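Local coordinates for protein taurine:2-oxoglutarate aminotransferase (Bifidobacterium kashiwanohense PV20-2, PDB 6JIX) that probably transfers the amino group of taurine to 2-oxoglutarate, using pyridoxal 5'-phosphate as its cofactor, at residues I33-F41 with S59-E67; P134-S142 with F171-D182. One frame throughout, in Å; residues are numbered along the deposited sequence.

How the interactions relate
The two contacts hold different elements on opposite sides of the chain's centre, their own centres about 35 Å apart. Interaction 1 ties the turn between the first two strands of the four-stranded sheet to the loop before helix 66-78, through one antiparallel bridge, a histidine and a few charged groups. Interaction 2 is a true strand pair, four parallel bridges at the edge of the seven-stranded sheet, extended by a polar tail around R141. Both are partly buried. Buried F137, C139 and F174 make one face of interaction 2 apolar, whereas interaction 1 is more polar. The H63 side chain lies about 7 Å from a bound glutamic acid, that of C139 about 11 Å from pyridoxal phosphate. Each also touches the second subunit.

Interaction 1. Residues I33-F41 with S59-E67; sequences IKKADGIYF and SNLGHELPE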
loop_
_atom_site.group_PDB
_atom_site.type_symbol
_atom_site.label_atom_id
_atom_site.label_comp_id
_atom_site.label_asym_id
_atom_site.label_seq_id
_atom_site.Cartn_x
_atom_site.Cartn_y
_atom_site.Cartn_z
ATOM N N ILE A 33 -21.930 9.605 -1.447
ATOM C CA ILE A 33 -22.021 9.251 -2.858
ATOM C C ILE A 33 -22.602 7.851 -2.972
ATOM O O ILE A 33 -22.117 6.907 -2.330
ATOM C CB ILE A 33 -20.657 9.355 -3.555
ATOM C CG1 ILE A 33 -20.208 10.814 -3.573
ATOM C CG2 ILE A 33 -20.740 8.846 -4.975
ATOM C CD1 ILE A 33 -21.095 11.725 -4.378
ATOM N N LYS A 34 -23.647 7.726 -3.793
ATOM C CA LYS A 34 -24.462 6.522 -3.904
ATOM C C LYS A 34 -24.097 5.669 -5.107
ATOM O O LYS A 34 -24.224 4.437 -5.042
ATOM C CB LYS A 34 -25.949 6.915 -3.967
ATOM C CG LYS A 34 -26.921 5.870 -4.513
ATOM C CD LYS A 34 -28.355 6.256 -4.148
ATOM C CE LYS A 34 -29.307 5.075 -4.206
ATOM N NZ LYS A 34 -29.969 5.044 -5.551
ATOM N N LYS A 35 -23.630 6.297 -6.189
ATOM C CA LYS A 35 -23.430 5.615 -7.456
ATOM C C LYS A 35 -22.486 6.449 -8.314
ATOM O O LYS A 35 -22.415 7.673 -8.171
ATOM C CB LYS A 35 -24.780 5.374 -8.157
ATOM C CG LYS A 35 -24.715 5.042 -9.650
ATOM C CD LYS A 35 -24.756 3.536 -9.901
ATOM C CE LYS A 35 -23.959 3.145 -11.149
ATOM N NZ LYS A 35 -23.920 1.669 -11.399
ATOM N N ALA A 36 -21.757 5.772 -9.201
ATOM C CA ALA A 36 -20.923 6.432 -10.196
ATOM C C ALA A 36 -21.049 5.694 -11.519
ATOM O O ALA A 36 -21.268 4.478 -11.545
ATOM C CB ALA A 36 -19.438 6.465 -9.788
ATOM N N ASP A 37 -20.902 6.444 -12.617
ATOM C CA ASP A 37 -21.011 5.872 -13.954
ATOM C C ASP A 37 -20.507 6.832 -15.039
ATOM O O ASP A 37 -20.879 8.012 -15.071
ATOM C CB ASP A 37 -22.464 5.458 -14.218
ATOM C CG ASP A 37 -22.653 4.865 -15.588
ATOM O OD1 ASP A 37 -21.934 3.901 -15.931
ATOM O OD2 ASP A 37 -23.493 5.400 -16.335
ATOM N N GLY A 38 -19.652 6.339 -15.933
ATOM C CA GLY A 38 -19.074 7.221 -16.925
ATOM C C GLY A 38 -18.264 8.299 -16.246
ATOM O O GLY A 38 -17.434 8.031 -15.368
ATOM N N ILE A 39 -18.527 9.544 -16.623
ATOM C CA ILE A 39 -17.808 10.686 -16.084
ATOM C C ILE A 39 -18.577 11.358 -14.940
ATOM O O ILE A 39 -18.311 12.520 -14.630
ATOM C CB ILE A 39 -17.460 11.702 -17.180
ATOM C CG1 ILE A 39 -18.721 12.470 -17.581
ATOM C CG2 ILE A 39 -16.795 11.001 -18.373
ATOM C CD1 ILE A 39 -18.461 13.770 -18.274
ATOM N N TYR A 40 -19.547 10.667 -14.330
ATOM C CA TYR A 40 -20.412 11.262 -13.316
ATOM C C TYR A 40 -20.449 10.409 -12.057
ATOM O O TYR A 40 -20.101 9.222 -12.061
ATOM C CB TYR A 40 -21.857 11.448 -13.821
ATOM C CG TYR A 40 -21.929 12.100 -15.171
ATOM C CD1 TYR A 40 -21.770 13.476 -15.311
ATOM C CD2 TYR A 40 -22.123 11.340 -16.310
ATOM C CE1 TYR A 40 -21.815 14.078 -16.551
ATOM C CE2 TYR A 40 -22.169 11.926 -17.554
ATOM C CZ TYR A 40 -22.018 13.298 -17.672
ATOM O OH TYR A 40 -22.056 13.872 -18.925
ATOM N N PHE A 41 -20.883 11.041 -10.968
ATOM C CA PHE A 41 -21.304 10.328 -9.769
ATOM C C PHE A 41 -22.418 11.140 -9.119
ATOM O O PHE A 41 -22.648 12.305 -9.478
ATOM C CB PHE A 41 -20.138 10.045 -8.806
ATOM C CG PHE A 41 -19.380 11.258 -8.364
ATOM C CD1 PHE A 41 -19.824 12.022 -7.297
ATOM C CD2 PHE A 41 -18.188 11.611 -8.984
ATOM C CE1 PHE A 41 -19.101 13.130 -6.866
ATOM C CE2 PHE A 41 -17.468 12.714 -8.560
ATOM C CZ PHE A 41 -17.929 13.476 -7.499
ATOM N N SER A 59 -9.346 7.954 -12.203
ATOM C CA SER A 59 -10.432 7.271 -12.911
ATOM C C SER A 59 -10.342 7.558 -14.415
ATOM O O SER A 59 -11.237 8.127 -15.037
ATOM C CB SER A 59 -11.769 7.695 -12.325
ATOM O OG SER A 59 -11.835 7.335 -10.948
ATOM N N ASN A 60 -9.263 7.050 -15.017
ATOM C CA ASN A 60 -8.878 7.461 -16.359
ATOM C C ASN A 60 -9.915 7.065 -17.410
ATOM O O ASN A 60 -10.067 7.762 -18.425
ATOM C CB ASN A 60 -7.509 6.866 -16.693
ATOM C CG ASN A 60 -6.350 7.730 -16.177
ATOM O OD1 ASN A 60 -6.530 8.583 -15.308
ATOM N ND2 ASN A 60 -5.162 7.511 -16.723
ATOM N N LEU A 61 -10.595 5.931 -17.222
ATOM C CA LEU A 61 -11.611 5.462 -18.159
ATOM C C LEU A 61 -13.030 5.693 -17.644
ATOM O O LEU A 61 -13.945 4.937 -17.996
ATOM C CB LEU A 61 -11.400 3.981 -18.473
ATOM C CG LEU A 61 -10.100 3.696 -19.216
ATOM C CD1 LEU A 61 -9.924 2.212 -19.471
ATOM C CD2 LEU A 61 -10.094 4.484 -20.522
ATOM N N GLY A 62 -13.233 6.733 -16.833
ATOM C CA GLY A 62 -14.527 6.955 -16.240
ATOM C C GLY A 62 -14.816 5.912 -15.175
ATOM O O GLY A 62 -13.941 5.190 -14.703
ATOM N N HIS A 63 -16.087 5.852 -14.795
ATOM C CA HIS A 63 -16.555 4.957 -13.748
ATOM C C HIS A 63 -17.410 3.834 -14.329
ATOM O O HIS A 63 -18.128 4.015 -15.319
ATOM C CB HIS A 63 -17.329 5.751 -12.697
ATOM C CG HIS A 63 -16.526 6.863 -12.090
ATOM N ND1 HIS A 63 -15.513 6.642 -11.179
ATOM C CD2 HIS A 63 -16.562 8.202 -12.293
ATOM C CE1 HIS A 63 -14.985 7.798 -10.822
ATOM N NE2 HIS A 63 -15.603 8.761 -11.484
ATOM N N GLU A 64 -17.299 2.652 -13.722
ATOM C CA GLU A 64 -18.135 1.500 -14.063
ATOM C C GLU A 64 -17.992 1.097 -15.528
ATOM O O GLU A 64 -18.891 0.467 -16.097
ATOM C CB GLU A 64 -19.607 1.758 -13.727
ATOM C CG GLU A 64 -19.869 1.826 -12.240
ATOM C CD GLU A 64 -19.829 0.471 -11.587
ATOM O OE1 GLU A 64 -20.807 -0.269 -11.755
ATOM O OE2 GLU A 64 -18.837 0.141 -10.909
ATOM N N LEU A 65 -16.867 1.432 -16.142
ATOM C CA LEU A 65 -16.596 0.988 -17.490
ATOM C C LEU A 65 -16.818 -0.515 -17.573
ATOM O O LEU A 65 -16.131 -1.269 -16.878
ATOM C CB LEU A 65 -15.169 1.327 -17.891
ATOM C CG LEU A 65 -14.906 1.057 -19.365
ATOM C CD1 LEU A 65 -15.173 2.310 -20.153
ATOM C CD2 LEU A 65 -13.483 0.560 -19.565
ATOM N N PRO A 66 -17.746 -0.985 -18.399
ATOM C CA PRO A 66 -18.052 -2.426 -18.415
ATOM C C PRO A 66 -16.838 -3.325 -18.603
ATOM O O PRO A 66 -16.801 -4.414 -18.017
ATOM C CB PRO A 66 -19.038 -2.543 -19.578
ATOM C CG PRO A 66 -19.728 -1.208 -19.583
ATOM C CD PRO A 66 -18.627 -0.225 -19.307
ATOM N N GLU A 67 -15.851 -2.922 -19.408
ATOM C CA GLU A 67 -14.730 -3.816 -19.686
ATOM C C GLU A 67 -13.972 -4.177 -18.413
ATOM O O GLU A 67 -13.616 -5.346 -18.211
ATOM C CB GLU A 67 -13.788 -3.183 -20.709
ATOM C CG GLU A 67 -14.271 -3.281 -22.137
ATOM C CD GLU A 67 -15.339 -2.261 -22.442
ATOM O OE1 GLU A 67 -15.722 -1.513 -21.505
ATOM O OE2 GLU A 67 -15.799 -2.206 -23.612
HETATM O O HOH W 1 -20.744 2.263 -17.262
#
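G38 and H63 form a single antiparallel, hydrogen-bonded bridge: G38 N gives to H63 O at 2.8 Å and H63 N to G38 O at 2.6 Å, where the type II' turn D37-Y40 meets the loop 59-65. H63 carries most of the side-chain contact. Its CG lies anti to its own carbonyl carbon (chi1 -57°), which brings the imidazole in beside this turn, with CB 3.7 Å from A36 CB and CD2 3.7 Å from Y40 O. Beyond the two segments its NE2 bonds to D51 OD2, and L55 packs against it. E64 lies across the strand from the imidazole: its CG rests against A36 O, and its OE1 makes a long salt bridge of 3.7 Å to K35 NZ, the two side chains crossing at about a right angle. C80 N of the second subunit bonds weakly to the other oxygen, OE2. A water lies between D37 OD1 and E64 O, but it is modelled too close to OD1 for the bridge to be more than doubtful. A leucine in place of H63 would probably keep the backbone bridge but leave D51 OD2 without its imidazole partner. D51 lines a pocket seen to hold glutamic acid, and the geometry is consistent with H63 acting in the second shell, holding the D51 carboxylate in place.

Interaction 2. Residues P134-S142 with F171-D182; sequences PKIFSCYRS and FVHFMNPNMYED
V172 sits on F137 as a bump on a plate: its CB rides over one face of the phenyl ring, 4.0 Å from the centroid, while the two side chains point the same way from paired parallel strands. V172 N to I136 O, S138 N to V172 O, F174 N to S138 O and Y140 N to F174 O form the ladder. Next along this side comes F174, turned by its chi1 of 65° back toward 135-139, and C139 SG meets its ring obliquely, 3.4 Å from CZ. On the other face I136 CB meets the F171 ring and S138 OG lies beside H173 CD2. Where the strands end, the Y140 ring takes H173 CB on one face, 3.4 Å from its centroid, and M175 CE fits in beside Y140 CD2. The N176 side-chain amide then pairs with the R141 backbone, OD1 taking R141 N and ND2 reaching R141 O. The extended arginine fills a slot, M175 SD over one face of the guanidinium and N178 CB over the other, 3.5 Å from CZ. NH1 gives to N176 O in the guanidinium plane at 2.8 Å, and at the edge NH2 meets D182 OD1 in a salt bridge whose hydrogen bond is weak. Strand 135-139 lies between 213-219 and edge strand 171-174; helix 190-208 touches V172 and F174, helix 116-131 I136 and F171.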
loop_
_atom_site.group_PDB
_atom_site.type_symbol
_atom_site.label_atom_id
_atom_site.label_comp_id
_atom_site.label_asym_id
_atom_site.label_seq_id
_atom_site.Cartn_x
_atom_site.Cartn_y
_atom_site.Cartn_z
ATOM N N PRO A 134 23.920 5.665 -1.432
ATOM C CA PRO A 134 22.870 5.898 -0.423
ATOM C C PRO A 134 21.817 6.949 -0.772
ATOM O O PRO A 134 20.681 6.844 -0.305
ATOM C CB PRO A 134 23.679 6.330 0.808
ATOM C CG PRO A 134 24.898 7.024 0.225
ATOM C CD PRO A 134 25.173 6.386 -1.120
ATOM N N LYS A 135 22.161 7.954 -1.577
ATOM C CA LYS A 135 21.375 9.183 -1.658
ATOM C C LYS A 135 20.333 9.147 -2.769
ATOM O O LYS A 135 20.580 8.616 -3.855
ATOM C CB LYS A 135 22.300 10.383 -1.876
ATOM C CG LYS A 135 23.020 10.844 -0.624
ATOM C CD LYS A 135 24.052 11.913 -0.942
ATOM C CE LYS A 135 25.208 11.878 0.063
ATOM N NZ LYS A 135 25.863 13.205 0.211
ATOM N N ILE A 136 19.192 9.781 -2.500
ATOM C CA ILE A 136 18.112 9.989 -3.462
ATOM C C ILE A 136 17.919 11.494 -3.616
ATOM O O ILE A 136 17.707 12.196 -2.618
ATOM C CB ILE A 136 16.790 9.347 -3.005
ATOM C CG1 ILE A 136 16.932 7.834 -2.794
ATOM C CG2 ILE A 136 15.662 9.729 -3.971
ATOM C CD1 ILE A 136 17.175 7.026 -4.061
ATOM N N PHE A 137 17.995 11.988 -4.852
ATOM C CA PHE A 137 17.619 13.364 -5.163
ATOM C C PHE A 137 16.163 13.414 -5.611
ATOM O O PHE A 137 15.717 12.579 -6.411
ATOM C CB PHE A 137 18.510 13.939 -6.275
ATOM C CG PHE A 137 19.752 14.637 -5.776
ATOM C CD1 PHE A 137 20.586 14.030 -4.852
ATOM C CD2 PHE A 137 20.087 15.895 -6.245
ATOM C CE1 PHE A 137 21.728 14.674 -4.386
ATOM C CE2 PHE A 137 21.240 16.550 -5.789
ATOM C CZ PHE A 137 22.060 15.936 -4.852
ATOM N N SER A 138 15.426 14.412 -5.125
ATOM C CA SER A 138 14.067 14.610 -5.618
ATOM C C SER A 138 13.692 16.078 -5.500
ATOM O O SER A 138 14.341 16.852 -4.786
ATOM C CB SER A 138 13.051 13.735 -4.881
ATOM O OG SER A 138 13.227 13.811 -3.487
ATOM N N CYS A 139 12.616 16.446 -6.196
ATOM C CA CYS A 139 12.254 17.850 -6.339
ATOM C C CYS A 139 11.457 18.335 -5.139
ATOM O O CYS A 139 10.632 17.599 -4.584
ATOM C CB CYS A 139 11.430 18.073 -7.601
ATOM S SG CYS A 139 12.133 17.403 -9.087
ATOM N N TYR A 140 11.692 19.596 -4.764
ATOM C CA TYR A 140 10.878 20.243 -3.736
ATOM C C TYR A 140 9.420 20.363 -4.177
ATOM O O TYR A 140 8.503 20.198 -3.364
ATOM C CB TYR A 140 11.445 21.627 -3.410
ATOM C CG TYR A 140 12.534 21.647 -2.361
ATOM C CD1 TYR A 140 12.307 21.161 -1.081
ATOM C CD2 TYR A 140 13.794 22.165 -2.644
ATOM C CE1 TYR A 140 13.322 21.185 -0.109
ATOM C CE2 TYR A 140 14.808 22.198 -1.681
ATOM C CZ TYR A 140 14.568 21.713 -0.416
ATOM O OH TYR A 140 15.571 21.740 0.543
ATOM N N ARG A 141 9.183 20.644 -5.461
ATOM C CA ARG A 141 7.821 20.739 -5.993
ATOM C C ARG A 141 7.423 19.368 -6.527
ATOM O O ARG A 141 7.456 19.088 -7.730
ATOM C CB ARG A 141 7.739 21.802 -7.079
ATOM C CG ARG A 141 7.522 23.220 -6.602
ATOM C CD ARG A 141 7.938 24.199 -7.705
ATOM N NE ARG A 141 7.712 25.599 -7.356
ATOM C CZ ARG A 141 8.519 26.595 -7.706
ATOM N NH1 ARG A 141 9.606 26.348 -8.420
ATOM N NH2 ARG A 141 8.232 27.842 -7.352
ATOM N N SER A 142 7.005 18.506 -5.608
ATOM C CA SER A 142 6.691 17.129 -5.964
ATOM C C SER A 142 5.932 16.468 -4.824
ATOM O O SER A 142 6.040 16.881 -3.659
ATOM C CB SER A 142 7.967 16.329 -6.283
ATOM O OG SER A 142 8.600 15.836 -5.106
ATOM N N PHE A 171 18.114 11.702 1.647
ATOM C CA PHE A 171 17.081 12.329 0.834
ATOM C C PHE A 171 17.434 13.804 0.653
ATOM O O PHE A 171 17.181 14.620 1.547
ATOM C CB PHE A 171 15.712 12.155 1.474
ATOM C CG PHE A 171 15.174 10.772 1.348
ATOM C CD1 PHE A 171 14.515 10.376 0.187
ATOM C CD2 PHE A 171 15.337 9.850 2.390
ATOM C CE1 PHE A 171 14.024 9.086 0.069
ATOM C CE2 PHE A 171 14.851 8.551 2.281
ATOM C CZ PHE A 171 14.192 8.164 1.128
ATOM N N VAL A 172 17.987 14.135 -0.517
ATOM C CA VAL A 172 18.388 15.491 -0.870
ATOM C C VAL A 172 17.371 16.076 -1.841
ATOM O O VAL A 172 17.038 15.455 -2.861
ATOM C CB VAL A 172 19.792 15.511 -1.496
ATOM C CG1 VAL A 172 20.288 16.949 -1.624
ATOM C CG2 VAL A 172 20.746 14.698 -0.676
ATOM N N HIS A 173 16.907 17.289 -1.553
ATOM C CA HIS A 173 15.889 17.947 -2.356
ATOM C C HIS A 173 16.499 19.073 -3.171
ATOM O O HIS A 173 17.317 19.847 -2.663
ATOM C CB HIS A 173 14.769 18.470 -1.460
ATOM C CG HIS A 173 14.009 17.378 -0.784
ATOM N ND1 HIS A 173 14.264 16.983 0.514
ATOM C CD2 HIS A 173 13.036 16.554 -1.242
ATOM C CE1 HIS A 173 13.462 15.982 0.834
ATOM N NE2 HIS A 173 12.707 15.703 -0.214
ATOM N N PHE A 174 16.111 19.150 -4.442
ATOM C CA PHE A 174 16.511 20.251 -5.304
ATOM C C PHE A 174 15.287 20.977 -5.829
ATOM O O PHE A 174 14.226 20.381 -6.032
ATOM C CB PHE A 174 17.396 19.798 -6.489
ATOM C CG PHE A 174 16.718 18.890 -7.481
ATOM C CD1 PHE A 174 16.371 17.582 -7.139
ATOM C CD2 PHE A 174 16.486 19.321 -8.781
ATOM C CE1 PHE A 174 15.776 16.737 -8.074
ATOM C CE2 PHE A 174 15.883 18.499 -9.711
ATOM C CZ PHE A 174 15.536 17.202 -9.369
ATOM N N MET A 175 15.442 22.276 -6.032
ATOM C CA MET A 175 14.344 23.098 -6.520
ATOM C C MET A 175 14.192 22.931 -8.030
ATOM O O MET A 175 15.166 23.067 -8.777
ATOM C CB MET A 175 14.583 24.566 -6.171
ATOM C CG MET A 175 13.460 25.487 -6.596
ATOM S SD MET A 175 11.886 25.117 -5.776
ATOM C CE MET A 175 12.492 24.799 -4.120
ATOM N N ASN A 176 12.972 22.572 -8.474
ATOM C CA ASN A 176 12.655 22.516 -9.894
ATOM C C ASN A 176 11.897 23.769 -10.312
ATOM O O ASN A 176 11.235 24.405 -9.485
ATOM C CB ASN A 176 11.817 21.275 -10.249
ATOM C CG ASN A 176 10.723 20.965 -9.225
ATOM O OD1 ASN A 176 10.768 21.413 -8.074
ATOM N ND2 ASN A 176 9.742 20.165 -9.641
ATOM N N PRO A 177 11.977 24.144 -11.588
ATOM C CA PRO A 177 11.369 25.408 -12.028
ATOM C C PRO A 177 9.864 25.287 -12.182
ATOM O O PRO A 177 9.350 24.312 -12.735
ATOM C CB PRO A 177 12.031 25.664 -13.388
ATOM C CG PRO A 177 12.308 24.288 -13.902
ATOM C CD PRO A 177 12.677 23.456 -12.688
ATOM N N ASN A 178 9.166 26.299 -11.681
ATOM C CA ASN A 178 7.762 26.543 -11.996
ATOM C C ASN A 178 7.771 27.842 -12.787
ATOM O O ASN A 178 7.722 28.928 -12.209
ATOM C CB ASN A 178 6.884 26.658 -10.749
ATOM C CG ASN A 178 5.389 26.906 -11.082
ATOM O OD1 ASN A 178 5.030 27.303 -12.195
ATOM N ND2 ASN A 178 4.527 26.682 -10.097
ATOM N N MET A 179 7.832 27.717 -14.115
ATOM C CA MET A 179 8.157 28.859 -14.966
ATOM C C MET A 179 7.349 30.102 -14.609
ATOM O O MET A 179 7.921 31.169 -14.369
ATOM C CB MET A 179 7.968 28.485 -16.428
ATOM C CG MET A 179 9.246 27.968 -17.003
ATOM S SD MET A 179 9.090 27.612 -18.736
ATOM C CE MET A 179 10.234 28.828 -19.393
ATOM N N TYR A 180 6.017 29.994 -14.565
ATOM C CA TYR A 180 5.220 31.181 -14.275
ATOM C C TYR A 180 5.550 31.756 -12.899
ATOM O O TYR A 180 5.840 32.950 -12.769
ATOM C CB TYR A 180 3.732 30.874 -14.388
ATOM C CG TYR A 180 2.894 32.100 -14.109
ATOM C CD1 TYR A 180 2.517 32.971 -15.137
ATOM C CD2 TYR A 180 2.502 32.414 -12.807
ATOM C CE1 TYR A 180 1.766 34.108 -14.871
ATOM C CE2 TYR A 180 1.743 33.552 -12.534
ATOM C CZ TYR A 180 1.383 34.393 -13.561
ATOM O OH TYR A 180 0.640 35.521 -13.265
ATOM N N GLU A 181 5.526 30.920 -11.853
ATOM C CA GLU A 181 5.722 31.435 -10.498
ATOM C C GLU A 181 7.131 31.991 -10.269
ATOM O O GLU A 181 7.356 32.716 -9.291
ATOM C CB GLU A 181 5.404 30.342 -9.480
ATOM C CG GLU A 181 3.917 29.990 -9.384
ATOM C CD GLU A 181 3.585 29.139 -8.175
ATOM O OE1 GLU A 181 4.411 29.098 -7.240
ATOM O OE2 GLU A 181 2.495 28.518 -8.164
ATOM N N ASP A 182 8.094 31.631 -11.110
ATOM C CA ASP A 182 9.451 32.129 -10.984
ATOM C C ASP A 182 9.697 33.379 -11.825
ATOM O O ASP A 182 10.787 33.950 -11.754
ATOM C CB ASP A 182 10.457 31.038 -11.382
ATOM C CG ASP A 182 10.419 29.817 -10.451
ATOM O OD1 ASP A 182 10.141 29.961 -9.233
ATOM O OD2 ASP A 182 10.685 28.701 -10.954
#